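Local coordinates for protein endoglucanase (Uncultured bacterium, PDB 3X17) that probably hydrolyses internal beta-1,4-glucosidic bonds of cellulose as a family 9 endoglucanase that carries an Ig-like domain at its N-terminus, at residues A[35-40]-A[80-85]; A[244-249]-A[326-331]; A[269-274]-A[316-321]; A[404-409]-A[447-452]; A[486-491]-A[527-532]. One frame throughout, in Å; residues are numbered along the deposited sequence.

The five contacts illustrate how a two-domain enzyme is held together at several levels. Contact 1 comes first along the chain and joins two strands of the N-terminal Ig-like domain; the other four belong to the family 9 catalytic domain. Both segments of contact 3 fall between the two segments of contact 2 along the chain. Their centres lie about 12 Å apart and both involve one small sheet, through its neighbouring strands 243-249 and 265-271. Contact 4 pairs two helices, about 31 Å from contact 3 between centres. Contact 5 closes the series by tying two loops together, and a salt bridge from Arg527 to Asp81 links it to contact 1, so that the two domains are joined there.

Contact 1 (A[35-40]-A[80-85]); sequences LALAPG and GDTLYR
Leu35 lays its CD2 methyl against the Tyr84 ring, 3.8 Å from CD1, the two side chains running next to each other and pointing the same way from one face of the sheet. Leu37 comes to that ring differently: its CD1 lies in the ring plane at the edge, 3.9 Å from CE1 of Tyr84, and the same methyl is 3.6 Å from Thr82 CG2. With CG of Leu37 anti to the carbonyl carbon (chi1 -66°), CD1 is brought beside the side chains of Thr82 and Tyr84 on the same face. Cutting this residue back to alanine would probably deprive Thr82 CG2 and the tyrosine edge of their shared apolar neighbour and open a gap among the side chains on that face of the sheet. On the other face Ala36 CB meets Leu83 CD2 at 3.6 Å.

The backbones are antiparallel. Leu35 and Tyr84 form a hydrogen-bonded pair, with Leu35 N to Tyr84 O at 2.8 Å and Tyr84 N to Leu35 O at 2.9 Å. Farther on, Leu37 N bonds Thr82 O at 2.9 Å. Asp81, just before, turns its carboxylate to Tyr422 and Arg527 of the catalytic domain.

Trp49 meets the Tyr84 ring edge-to-face, and Met69 touches both Leu35 and Tyr84. Within the sheet of this Ig-like domain, strand 32-37 runs between strands 17-19 and 82-87, and strand 82-87 in turn pairs with strand 63-74.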
# COMPACT_ATOMS: atom_id res chain seq x y z
N LEU A 35 -13.46 -20.22 -11.19
CA LEU A 35 -13.66 -20.53 -12.60
C LEU A 35 -14.47 -19.41 -13.23
O LEU A 35 -15.62 -19.19 -12.87
CB LEU A 35 -14.42 -21.86 -12.74
CG LEU A 35 -14.78 -22.23 -14.19
CD1 LEU A 35 -13.51 -22.60 -14.96
CD2 LEU A 35 -15.80 -23.38 -14.24
N ALA A 36 -13.85 -18.65 -14.12
CA ALA A 36 -14.57 -17.56 -14.76
C ALA A 36 -14.85 -17.94 -16.20
O ALA A 36 -13.92 -18.26 -16.94
CB ALA A 36 -13.77 -16.26 -14.70
N LEU A 37 -16.11 -17.89 -16.59
CA LEU A 37 -16.50 -18.15 -17.98
C LEU A 37 -16.25 -16.95 -18.89
O LEU A 37 -16.55 -15.81 -18.53
CB LEU A 37 -17.98 -18.55 -18.06
CG LEU A 37 -18.36 -19.87 -17.40
CD1 LEU A 37 -19.86 -20.14 -17.56
CD2 LEU A 37 -17.52 -20.99 -18.00
N ALA A 38 -15.83 -17.25 -20.09
CA ALA A 38 -15.89 -16.32 -21.20
C ALA A 38 -17.07 -15.36 -21.19
O ALA A 38 -18.22 -15.78 -21.22
CB ALA A 38 -15.96 -17.10 -22.46
N PRO A 39 -16.80 -14.06 -21.18
CA PRO A 39 -17.89 -13.06 -21.26
C PRO A 39 -18.99 -13.37 -22.28
O PRO A 39 -20.17 -13.43 -21.91
CB PRO A 39 -17.15 -11.77 -21.63
CG PRO A 39 -15.75 -11.96 -21.04
CD PRO A 39 -15.52 -13.45 -20.81
N GLY A 40 -18.63 -13.59 -23.53
CA GLY A 40 -19.55 -14.25 -24.44
C GLY A 40 -19.65 -15.73 -24.11
O GLY A 40 -18.94 -16.54 -24.71
N GLY A 80 -19.08 -8.49 -14.27
CA GLY A 80 -20.01 -9.07 -15.25
C GLY A 80 -19.82 -10.56 -15.50
O GLY A 80 -20.60 -11.16 -16.22
N ASP A 81 -18.77 -11.17 -14.94
CA ASP A 81 -18.46 -12.56 -15.26
C ASP A 81 -19.45 -13.56 -14.66
O ASP A 81 -20.12 -13.29 -13.66
CB ASP A 81 -17.04 -12.96 -14.87
CG ASP A 81 -15.97 -12.15 -15.59
OD1 ASP A 81 -16.33 -11.39 -16.52
OD2 ASP A 81 -14.78 -12.30 -15.22
N THR A 82 -19.49 -14.75 -15.27
CA THR A 82 -20.08 -15.90 -14.65
C THR A 82 -19.00 -16.69 -13.94
O THR A 82 -18.04 -17.15 -14.58
CB THR A 82 -20.77 -16.78 -15.71
OG1 THR A 82 -21.86 -16.04 -16.28
CG2 THR A 82 -21.33 -18.06 -15.07
N LEU A 83 -19.14 -16.82 -12.62
CA LEU A 83 -18.17 -17.53 -11.79
C LEU A 83 -18.72 -18.83 -11.20
O LEU A 83 -19.85 -18.89 -10.71
CB LEU A 83 -17.62 -16.63 -10.66
CG LEU A 83 -17.27 -15.20 -11.11
CD1 LEU A 83 -16.75 -14.37 -9.93
CD2 LEU A 83 -16.21 -15.27 -12.22
N TYR A 84 -17.86 -19.84 -11.15
CA TYR A 84 -17.99 -20.93 -10.20
C TYR A 84 -16.80 -20.87 -9.26
O TYR A 84 -15.77 -20.31 -9.61
CB TYR A 84 -18.01 -22.27 -10.93
CG TYR A 84 -19.15 -22.38 -11.93
CD1 TYR A 84 -19.09 -21.73 -13.16
CD2 TYR A 84 -20.29 -23.14 -11.65
CE1 TYR A 84 -20.13 -21.84 -14.09
CE2 TYR A 84 -21.32 -23.28 -12.59
CZ TYR A 84 -21.25 -22.61 -13.79
OH TYR A 84 -22.30 -22.68 -14.69
N ARG A 85 -16.92 -21.47 -8.08
CA ARG A 85 -15.83 -21.45 -7.11
C ARG A 85 -15.70 -22.71 -6.28
O ARG A 85 -16.69 -23.41 -6.03
CB ARG A 85 -15.93 -20.21 -6.21
CG ARG A 85 -17.03 -20.24 -5.18
CD ARG A 85 -16.87 -19.10 -4.18
NE ARG A 85 -16.72 -17.82 -4.88
CZ ARG A 85 -15.60 -17.09 -4.92
NH1 ARG A 85 -14.49 -17.47 -4.25
NH2 ARG A 85 -15.59 -15.97 -5.64

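Contact 2 (A[244-249]-A[326-331]); sequences YHKLAG and SGSGPY
His245 and Lys246 reach from the strand toward the loop at 326-331 in different ways, one with a ring edge and the other with a long tail. The imidazole presents NE2 to Pro330 O at 2.8 Å, the oxygen lying within 5° of the ring plane, while CE1 at the same edge comes to 3.3 Å from Tyr331 O. Because ND1 is taken by Asp274 OD2, both ring nitrogens are engaged and the rotation of the imidazole is fixed. Lys246, extended beyond CG, carries NZ to Ser328 OG (2.7 Å) and to Gly329 O (3.1 Å), approaching that carbonyl from above its plane. Asp324 O also accepts from this ammonium, and Tyr268 adds a cation-pi contact. Beside the lysine, Ala248 CB presses on Ser328 CB at a tight 3.5 Å. One water accepts from Gly327 N, donates to Gly249 O at 2.8 Å and also bonds Ser328 OG.

The two segments run nearly antiparallel. Strand 243-249 lies between strands 265-271 and 182-183 of a small mixed sheet, and the loop covering it leads from helix 294-312 to helix 337-351.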
# COMPACT_ATOMS: atom_id res chain seq x y z
N TYR A 244 8.10 21.05 4.19
CA TYR A 244 7.96 21.28 2.75
C TYR A 244 7.20 20.14 2.10
O TYR A 244 7.19 19.01 2.60
CB TYR A 244 9.34 21.46 2.07
CG TYR A 244 10.08 22.68 2.55
CD1 TYR A 244 9.61 23.96 2.26
CD2 TYR A 244 11.22 22.57 3.35
CE1 TYR A 244 10.27 25.10 2.73
CE2 TYR A 244 11.89 23.69 3.83
CZ TYR A 244 11.40 24.95 3.52
OH TYR A 244 12.04 26.08 4.01
N HIS A 245 6.58 20.43 0.96
CA HIS A 245 5.56 19.55 0.42
C HIS A 245 6.19 18.42 -0.38
O HIS A 245 5.73 17.29 -0.33
CB HIS A 245 4.61 20.34 -0.47
CG HIS A 245 3.61 19.49 -1.18
ND1 HIS A 245 2.72 18.67 -0.51
CD2 HIS A 245 3.24 19.47 -2.48
CE1 HIS A 245 1.87 18.15 -1.38
NE2 HIS A 245 2.19 18.59 -2.59
N LYS A 246 7.21 18.73 -1.15
CA LYS A 246 7.74 17.77 -2.07
C LYS A 246 8.99 18.36 -2.71
O LYS A 246 9.32 19.55 -2.50
CB LYS A 246 6.71 17.44 -3.16
CG LYS A 246 6.39 18.64 -4.08
CD LYS A 246 5.55 18.25 -5.27
CE LYS A 246 5.06 19.51 -6.01
NZ LYS A 246 4.43 19.18 -7.33
N LEU A 247 9.73 17.50 -3.40
CA LEU A 247 11.00 17.85 -3.97
C LEU A 247 11.08 17.22 -5.34
O LEU A 247 11.00 16.00 -5.47
CB LEU A 247 12.13 17.34 -3.09
CG LEU A 247 13.48 17.99 -3.34
CD1 LEU A 247 14.35 17.81 -2.07
CD2 LEU A 247 14.16 17.40 -4.59
N ALA A 248 11.24 18.03 -6.37
CA ALA A 248 11.22 17.47 -7.72
C ALA A 248 11.82 18.45 -8.71
O ALA A 248 12.06 19.60 -8.37
CB ALA A 248 9.79 17.08 -8.14
N GLY A 249 12.09 17.97 -9.92
CA GLY A 249 12.55 18.82 -11.03
C GLY A 249 11.39 19.62 -11.56
O GLY A 249 10.23 19.33 -11.24
N SER A 326 4.71 20.99 -12.81
CA SER A 326 5.31 20.88 -14.14
C SER A 326 6.21 19.64 -14.28
O SER A 326 6.47 19.21 -15.40
CB SER A 326 6.11 22.14 -14.50
OG SER A 326 7.27 22.25 -13.68
N GLY A 327 6.69 19.08 -13.17
CA GLY A 327 7.54 17.88 -13.25
C GLY A 327 7.30 16.83 -12.18
O GLY A 327 8.18 16.01 -11.86
N SER A 328 6.12 16.88 -11.59
CA SER A 328 5.78 16.03 -10.45
C SER A 328 4.27 16.14 -10.22
O SER A 328 3.61 17.06 -10.74
CB SER A 328 6.56 16.45 -9.19
OG SER A 328 6.21 17.74 -8.74
N GLY A 329 3.72 15.16 -9.50
CA GLY A 329 2.28 15.15 -9.23
C GLY A 329 1.94 16.10 -8.10
O GLY A 329 2.81 16.48 -7.32
N PRO A 330 0.65 16.50 -8.00
CA PRO A 330 0.25 17.53 -7.02
C PRO A 330 0.13 17.06 -5.55
O PRO A 330 0.42 17.83 -4.63
CB PRO A 330 -1.12 17.99 -7.54
CG PRO A 330 -1.63 16.83 -8.34
CD PRO A 330 -0.41 16.19 -8.96
N TYR A 331 -0.36 15.84 -5.34
CA TYR A 331 -0.83 15.42 -4.01
C TYR A 331 -1.50 16.58 -3.30
O TYR A 331 -1.13 16.95 -2.17
CB TYR A 331 0.31 14.82 -3.14
CG TYR A 331 0.78 13.48 -3.65
CD1 TYR A 331 -0.12 12.42 -3.81
CD2 TYR A 331 2.09 13.29 -4.10
CE1 TYR A 331 0.29 11.20 -4.37
CE2 TYR A 331 2.52 12.06 -4.65
CZ TYR A 331 1.61 11.02 -4.78
OH TYR A 331 2.00 9.79 -5.31
O HOH W 1 10.94 16.00 -11.92
O HOH W 2 7.62 19.72 -10.45

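Contact 3 (A[269-274]-A[316-321]); sequences RITTQD and PILDYP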
# COMPACT_ATOMS: atom_id res chain seq x y z
N ARG A 269 6.80 24.48 -1.56
CA ARG A 269 6.45 25.26 -0.39
C ARG A 269 5.78 24.38 0.67
O ARG A 269 5.21 23.34 0.35
CB ARG A 269 5.49 26.37 -0.80
CG ARG A 269 4.09 25.83 -1.16
CD ARG A 269 3.18 26.93 -1.65
NE ARG A 269 3.72 27.59 -2.82
CZ ARG A 269 3.46 28.85 -3.15
NH1 ARG A 269 2.61 29.58 -2.43
NH2 ARG A 269 4.03 29.37 -4.24
N ILE A 270 5.85 24.82 1.92
CA ILE A 270 5.25 24.06 3.01
C ILE A 270 3.73 23.94 2.87
O ILE A 270 3.07 24.78 2.24
CB ILE A 270 5.58 24.64 4.38
CG1 ILE A 270 5.01 26.06 4.52
CG2 ILE A 270 7.09 24.63 4.64
CD1 ILE A 270 3.81 26.20 5.48
N THR A 271 3.19 23.00 3.64
CA THR A 271 1.77 22.74 3.70
C THR A 271 1.51 22.28 5.14
O THR A 271 2.38 21.67 5.76
CB THR A 271 1.50 21.60 2.72
OG1 THR A 271 0.91 22.10 1.51
CG2 THR A 271 0.74 20.52 3.34
N THR A 272 0.35 22.66 5.69
CA THR A 272 -0.03 22.20 7.03
C THR A 272 -0.41 20.72 7.08
O THR A 272 -0.08 20.06 8.05
CB THR A 272 -1.17 23.05 7.64
OG1 THR A 272 -2.23 23.18 6.67
CG2 THR A 272 -0.65 24.43 7.99
N GLN A 273 -1.07 20.18 6.05
CA GLN A 273 -1.30 18.71 6.00
C GLN A 273 -0.01 17.90 6.04
O GLN A 273 0.07 16.89 6.73
CB GLN A 273 -2.21 18.28 4.82
CG GLN A 273 -1.68 18.59 3.42
CD GLN A 273 -0.98 17.41 2.76
OE1 GLN A 273 -0.75 16.37 3.39
NE2 GLN A 273 -0.59 17.59 1.49
N ASP A 274 1.01 18.33 5.30
CA ASP A 274 2.29 17.67 5.33
C ASP A 274 2.91 17.81 6.71
O ASP A 274 3.55 16.87 7.21
CB ASP A 274 3.25 18.21 4.25
CG ASP A 274 2.86 17.77 2.84
OD1 ASP A 274 2.71 16.55 2.61
OD2 ASP A 274 2.75 18.66 1.94
N PRO A 316 -5.02 26.73 8.14
CA PRO A 316 -4.75 25.87 7.00
C PRO A 316 -3.80 26.56 6.03
O PRO A 316 -4.02 27.71 5.67
CB PRO A 316 -6.13 25.71 6.38
CG PRO A 316 -7.05 25.74 7.59
CD PRO A 316 -6.46 26.82 8.44
N ILE A 317 -2.75 25.87 5.61
CA ILE A 317 -1.96 26.32 4.48
C ILE A 317 -1.91 25.21 3.46
O ILE A 317 -1.14 24.25 3.58
CB ILE A 317 -0.51 26.70 4.92
CG1 ILE A 317 -0.58 27.81 5.98
CG2 ILE A 317 0.34 27.15 3.70
CD1 ILE A 317 0.76 28.18 6.59
N LEU A 318 -2.73 25.34 2.43
CA LEU A 318 -2.93 24.26 1.52
C LEU A 318 -2.93 24.78 0.10
O LEU A 318 -3.88 24.59 -0.65
CB LEU A 318 -4.25 23.54 1.85
CG LEU A 318 -4.25 22.93 3.28
CD1 LEU A 318 -5.63 22.50 3.74
CD2 LEU A 318 -3.30 21.75 3.37
N ASP A 319 -1.84 25.44 -0.28
CA ASP A 319 -1.73 26.02 -1.63
C ASP A 319 -0.95 25.11 -2.55
O ASP A 319 0.21 24.78 -2.27
CB ASP A 319 -1.03 27.37 -1.57
CG ASP A 319 -1.77 28.36 -0.70
OD1 ASP A 319 -3.01 28.43 -0.81
OD2 ASP A 319 -1.09 29.07 0.06
N TYR A 320 -1.54 24.82 -3.70
CA TYR A 320 -0.94 23.93 -4.67
C TYR A 320 -0.94 24.58 -6.06
O TYR A 320 -1.68 24.17 -6.94
CB TYR A 320 -1.68 22.57 -4.70
CG TYR A 320 -1.74 21.87 -3.34
CD1 TYR A 320 -0.66 21.16 -2.84
CD2 TYR A 320 -2.89 21.92 -2.56
CE1 TYR A 320 -0.71 20.52 -1.60
CE2 TYR A 320 -2.95 21.33 -1.31
CZ TYR A 320 -1.89 20.58 -0.86
OH TYR A 320 -1.96 19.97 0.38
N PRO A 321 -0.06 25.57 -6.26
CA PRO A 321 -0.12 26.29 -7.54
C PRO A 321 0.04 25.32 -8.70
O PRO A 321 0.91 24.44 -8.66
CB PRO A 321 1.09 27.24 -7.48
CG PRO A 321 1.61 27.18 -6.10
CD PRO A 321 1.13 25.91 -5.47
O HOH W 3 2.65 22.80 -1.80
O HOH W 4 1.34 29.02 0.54
O HOH W 5 0.91 25.59 0.49
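Thr272 N bonds to Ile317 O at 3.0 Å where the two segments, running about 136° apart, come together at the start of a helix. The threonine returns the grip with its side chain: OG1, set between the backbone N and the carbonyl carbon (chi1 49°), accepts from Ile317 N at 2.9 Å and also bonds Asp336. Its CG2 meanwhile packs on Ile317 CB. Ile317 CD1 crosses to Ile270 CD1 at 3.8 Å.

Gln273, bent at chi2, directs NE2 to Tyr320 OH at 3.0 Å; the bond lies near the amide plane and at the ring's edge, with the two planes 42° apart. NE2 also bonds Thr185 OG1, and OE1 takes Lys277 NZ. Tyr320 OH bonds in turn to the backbone O of Asp333, a residue that binds calcium, so this pair belongs to the second shell of that metal. Thr271 OG1 is buried here without a polar partner. At the outer end Pro321 CG lies over one face of the Arg269 guanidinium, 3.8 Å from NH2, and a water links NH1 to Asp319 OD2.

Strand 265-271 passes here into helix 272-288, while the loop at 316-321 follows helix 294-312, whose Phe310 touches both Ile270 and Ile317. Arg340 and Asp339 of helix 337-351 meet Thr272 and Gln273.

Contact 4 (A[404-409]-A[447-452]); sequences QRILEG and LFAHHL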
# COMPACT_ATOMS: atom_id res chain seq x y z
N GLN A 404 -16.95 2.20 17.59
CA GLN A 404 -18.12 2.06 16.72
C GLN A 404 -17.83 2.40 15.24
O GLN A 404 -18.27 1.69 14.33
CB GLN A 404 -19.26 2.94 17.26
CG GLN A 404 -20.37 3.22 16.25
CD GLN A 404 -20.48 4.69 15.85
OE1 GLN A 404 -21.23 5.03 14.93
NE2 GLN A 404 -19.74 5.57 16.54
N ARG A 405 -17.10 3.49 14.99
CA ARG A 405 -16.69 3.82 13.63
C ARG A 405 -15.76 2.77 13.02
O ARG A 405 -15.92 2.39 11.86
CB ARG A 405 -16.11 5.23 13.56
CG ARG A 405 -17.06 6.26 14.14
CD ARG A 405 -17.17 7.49 13.28
NE ARG A 405 -18.56 7.91 13.13
CZ ARG A 405 -19.23 8.69 13.98
NH1 ARG A 405 -18.66 9.12 15.12
NH2 ARG A 405 -20.48 9.03 13.70
N ILE A 406 -14.86 2.22 13.83
CA ILE A 406 -13.97 1.18 13.33
C ILE A 406 -14.75 -0.06 12.88
O ILE A 406 -14.49 -0.62 11.80
CB ILE A 406 -12.89 0.82 14.37
CG1 ILE A 406 -11.93 1.98 14.56
CG2 ILE A 406 -12.13 -0.44 13.95
CD1 ILE A 406 -10.92 1.81 15.69
N LEU A 407 -15.74 -0.46 13.68
CA LEU A 407 -16.51 -1.66 13.36
C LEU A 407 -17.48 -1.45 12.20
O LEU A 407 -17.68 -2.34 11.36
CB LEU A 407 -17.25 -2.20 14.60
CG LEU A 407 -16.34 -2.52 15.82
CD1 LEU A 407 -17.24 -2.80 17.04
CD2 LEU A 407 -15.41 -3.72 15.56
N GLU A 408 -18.06 -0.25 12.15
CA GLU A 408 -18.89 0.15 11.02
C GLU A 408 -18.09 0.19 9.69
O GLU A 408 -18.55 -0.32 8.67
CB GLU A 408 -19.62 1.48 11.33
CG GLU A 408 -20.49 2.02 10.20
CD GLU A 408 -21.57 1.03 9.71
OE1 GLU A 408 -21.96 0.13 10.50
OE2 GLU A 408 -22.02 1.15 8.54
N GLY A 409 -16.87 0.72 9.73
CA GLY A 409 -16.02 0.77 8.53
C GLY A 409 -15.74 -0.61 7.95
O GLY A 409 -15.98 -0.87 6.75
N LEU A 447 -8.99 -5.86 8.98
CA LEU A 447 -8.09 -6.33 9.99
C LEU A 447 -8.11 -5.48 11.25
O LEU A 447 -7.85 -6.00 12.33
CB LEU A 447 -6.66 -6.48 9.45
CG LEU A 447 -6.45 -7.57 8.40
CD1 LEU A 447 -5.03 -7.52 7.84
CD2 LEU A 447 -6.79 -8.96 8.93
N PHE A 448 -8.36 -4.18 11.14
CA PHE A 448 -8.45 -3.35 12.35
C PHE A 448 -9.63 -3.85 13.22
O PHE A 448 -9.50 -3.98 14.44
CB PHE A 448 -8.67 -1.88 12.02
CG PHE A 448 -7.42 -1.14 11.57
CD1 PHE A 448 -6.15 -1.67 11.76
CD2 PHE A 448 -7.53 0.12 10.99
CE1 PHE A 448 -5.01 -0.98 11.36
CE2 PHE A 448 -6.38 0.85 10.62
CZ PHE A 448 -5.13 0.29 10.80
N ALA A 449 -10.78 -4.05 12.58
CA ALA A 449 -11.99 -4.50 13.24
C ALA A 449 -11.80 -5.91 13.81
O ALA A 449 -12.05 -6.14 14.99
CB ALA A 449 -13.20 -4.46 12.24
N HIS A 450 -11.22 -6.79 13.01
CA HIS A 450 -10.81 -8.10 13.47
C HIS A 450 -9.95 -8.04 14.74
O HIS A 450 -10.02 -8.92 15.59
CB HIS A 450 -10.04 -8.83 12.37
CG HIS A 450 -9.56 -10.20 12.78
ND1 HIS A 450 -10.43 -11.24 13.05
CD2 HIS A 450 -8.32 -10.69 12.98
CE1 HIS A 450 -9.73 -12.33 13.33
NE2 HIS A 450 -8.45 -12.01 13.35
N HIS A 451 -9.11 -7.02 14.83
CA HIS A 451 -8.23 -6.90 15.97
C HIS A 451 -8.99 -6.51 17.25
O HIS A 451 -8.63 -6.93 18.36
CB HIS A 451 -7.11 -5.91 15.67
CG HIS A 451 -6.06 -5.86 16.73
ND1 HIS A 451 -6.19 -5.08 17.87
CD2 HIS A 451 -4.91 -6.56 16.89
CE1 HIS A 451 -5.15 -5.29 18.67
NE2 HIS A 451 -4.37 -6.19 18.10
N LEU A 452 -10.06 -5.72 17.09
CA LEU A 452 -10.88 -5.30 18.24
C LEU A 452 -11.83 -6.41 18.69
O LEU A 452 -12.17 -6.52 19.87
CB LEU A 452 -11.70 -4.06 17.88
CG LEU A 452 -10.98 -2.74 17.60
CD1 LEU A 452 -12.04 -1.71 17.49
CD2 LEU A 452 -9.99 -2.38 18.71
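Ile406 and Leu407 face Ala449 and Leu452 across two helices whose backbones are held by i to i+4 bonds such as Glu408 N to Gln404 O at 2.9 Å, among the shortest here. The contacts between the two segments are apolar. Ile406 contributes the largest single share: CG2, anti to the backbone N, touches Leu452 CD1 at 3.8 Å, the two side chains crossing at about a right angle. The same methyl reaches Phe448 CB at 4.2 Å, while the phenyl ring itself turns aside to stack on Phe385. The next residue, Leu407, uses a single branch, its CD2 lying 4.1 Å from Ala449 CB. That branch also approaches Leu452 CD1, so the leucine methyl of the second helix sits near both residues of the first.

The small side chain of Ala449 marks the point where the backbones draw together, with Leu407 CA only 5.3 Å from Ala449 CA. The segment axes approach to 8.5 Å and cross at -125°, an inclined rather than a lengthwise pairing, which suits a compact patch of a few side chains. Tyr371 from a loop touches Ile406 and Phe448, and Val388 and Thr389 of helix 381-390 back Leu452. The contact joins helices 396-418 and 435-452, and apolar packing between inclined helices of this kind is characteristic of the (alpha/alpha)6 barrel of the family 9 catalytic domain.

Contact 5 (A[486-491]-A[527-532]); sequences NPPRNP and RGYADV
Asp531 spreads its carboxylate over two successive backbone N-H groups of the facing loop. Arg489 N meets OD2 of Asp531 at 2.7 Å on the syn lone pair, with 162° at the hydrogen, while Asn490 N reaches Asp531 OD1 at 2.8 Å, also on the syn side but 23° out of the carboxylate plane. A chi1 of -175° turns the aspartate's carboxylate away from its own N-H and toward these donors. Asn490 answers with its side chain: ND2 donates to Asp531 O at 2.9 Å, the oxygen lying in the amide plane. Alongside, Pro488 CB rests on Tyr529 OH at 3.8 Å.

Farther out, Lys477 forms a salt bridge with OD2 and Asn539 ND2 bonds to OD1, so each carboxylate oxygen has partners beyond the loop. The same Asn539 holds Tyr529 OH through its OD1. The Arg489 guanidinium is anchored by Asn486 OD1, 2.8 Å from NH1, and a water carries NH1 on to Asp531 OD2. Asp531 is also the centre of an inverse gamma turn.

Were Asp531 an alanine, the N-H groups of Arg489 and Asn490 would probably lose their acceptor, and Lys477 would be left without its carboxylate mate. Taken together, two N-H donors, a lysine and a nearby arginine would be expected to favour the ionised carboxylate, which fastens one loop to the other.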
# COMPACT_ATOMS: atom_id res chain seq x y z
N ASN A 486 2.14 -14.26 -13.90
CA ASN A 486 1.77 -13.21 -14.86
C ASN A 486 1.84 -11.77 -14.29
O ASN A 486 0.86 -11.02 -14.32
CB ASN A 486 0.38 -13.49 -15.49
CG ASN A 486 0.03 -12.49 -16.61
OD1 ASN A 486 0.92 -11.84 -17.14
ND2 ASN A 486 -1.27 -12.34 -16.94
N PRO A 487 3.01 -11.40 -13.73
CA PRO A 487 3.23 -10.08 -13.18
C PRO A 487 3.29 -8.99 -14.27
O PRO A 487 3.22 -9.29 -15.47
CB PRO A 487 4.60 -10.23 -12.51
CG PRO A 487 5.32 -11.23 -13.39
CD PRO A 487 4.25 -12.21 -13.75
N PRO A 488 3.41 -7.72 -13.86
CA PRO A 488 3.61 -6.61 -14.80
C PRO A 488 5.02 -6.63 -15.39
O PRO A 488 5.99 -6.44 -14.67
CB PRO A 488 3.43 -5.38 -13.92
CG PRO A 488 2.67 -5.86 -12.73
CD PRO A 488 3.19 -7.24 -12.49
N ARG A 489 5.12 -6.88 -16.69
CA ARG A 489 6.40 -6.91 -17.34
C ARG A 489 6.83 -5.52 -17.82
O ARG A 489 8.00 -5.28 -18.05
CB ARG A 489 6.35 -7.86 -18.53
CG ARG A 489 6.54 -9.31 -18.13
CD ARG A 489 5.90 -10.22 -19.14
NE ARG A 489 5.65 -11.52 -18.51
CZ ARG A 489 4.46 -11.96 -18.13
NH1 ARG A 489 3.36 -11.27 -18.39
NH2 ARG A 489 4.37 -13.17 -17.61
N ASN A 490 5.87 -4.62 -17.98
CA ASN A 490 6.15 -3.33 -18.55
C ASN A 490 5.69 -2.21 -17.66
O ASN A 490 4.94 -1.34 -18.10
CB ASN A 490 5.44 -3.20 -19.90
CG ASN A 490 5.80 -4.33 -20.86
OD1 ASN A 490 6.98 -4.61 -21.08
ND2 ASN A 490 4.79 -5.02 -21.39
N PRO A 491 6.09 -2.23 -16.39
CA PRO A 491 5.60 -1.21 -15.46
C PRO A 491 6.03 0.21 -15.85
O PRO A 491 7.15 0.40 -16.34
CB PRO A 491 6.27 -1.60 -14.15
CG PRO A 491 7.52 -2.27 -14.56
CD PRO A 491 7.15 -3.06 -15.79
N ARG A 527 -11.43 -4.72 -15.32
CA ARG A 527 -10.70 -4.98 -16.53
C ARG A 527 -9.96 -3.78 -17.10
O ARG A 527 -9.29 -3.91 -18.13
CB ARG A 527 -11.61 -5.56 -17.60
CG ARG A 527 -11.80 -7.06 -17.45
CD ARG A 527 -12.66 -7.56 -18.60
NE ARG A 527 -12.79 -9.00 -18.56
CZ ARG A 527 -13.72 -9.63 -17.85
NH1 ARG A 527 -14.62 -8.93 -17.19
NH2 ARG A 527 -13.76 -10.95 -17.84
N GLY A 528 -10.08 -2.62 -16.45
CA GLY A 528 -9.47 -1.38 -16.97
C GLY A 528 -7.98 -1.21 -16.72
O GLY A 528 -7.56 -0.31 -16.03
N TYR A 529 -7.16 -2.11 -17.27
CA TYR A 529 -5.73 -2.12 -16.94
C TYR A 529 -4.94 -2.58 -18.15
O TYR A 529 -5.39 -3.46 -18.86
CB TYR A 529 -5.44 -3.10 -15.78
CG TYR A 529 -3.99 -3.53 -15.69
CD1 TYR A 529 -3.08 -2.82 -14.92
CD2 TYR A 529 -3.53 -4.67 -16.36
CE1 TYR A 529 -1.74 -3.24 -14.80
CE2 TYR A 529 -2.18 -5.08 -16.27
CZ TYR A 529 -1.29 -4.32 -15.52
OH TYR A 529 0.04 -4.72 -15.41
N ALA A 530 -3.72 -2.09 -18.30
CA ALA A 530 -2.86 -2.54 -19.41
C ALA A 530 -1.41 -2.64 -19.00
O ALA A 530 -0.81 -1.67 -18.55
CB ALA A 530 -3.00 -1.61 -20.62
N ASP A 531 -0.81 -3.80 -19.25
CA ASP A 531 0.59 -3.96 -18.88
C ASP A 531 1.51 -3.31 -19.92
O ASP A 531 2.18 -3.99 -20.67
CB ASP A 531 0.94 -5.44 -18.66
CG ASP A 531 2.37 -5.63 -18.16
OD1 ASP A 531 3.06 -4.62 -17.85
OD2 ASP A 531 2.79 -6.81 -18.06
N VAL A 532 1.56 -1.99 -19.92
CA VAL A 532 2.43 -1.30 -20.87
C VAL A 532 3.04 -0.09 -20.19
O VAL A 532 2.41 0.53 -19.31
CB VAL A 532 1.64 -0.86 -22.14
CG1 VAL A 532 0.53 0.10 -21.78
CG2 VAL A 532 2.58 -0.20 -23.11
O HOH W 6 2.72 -8.57 -20.06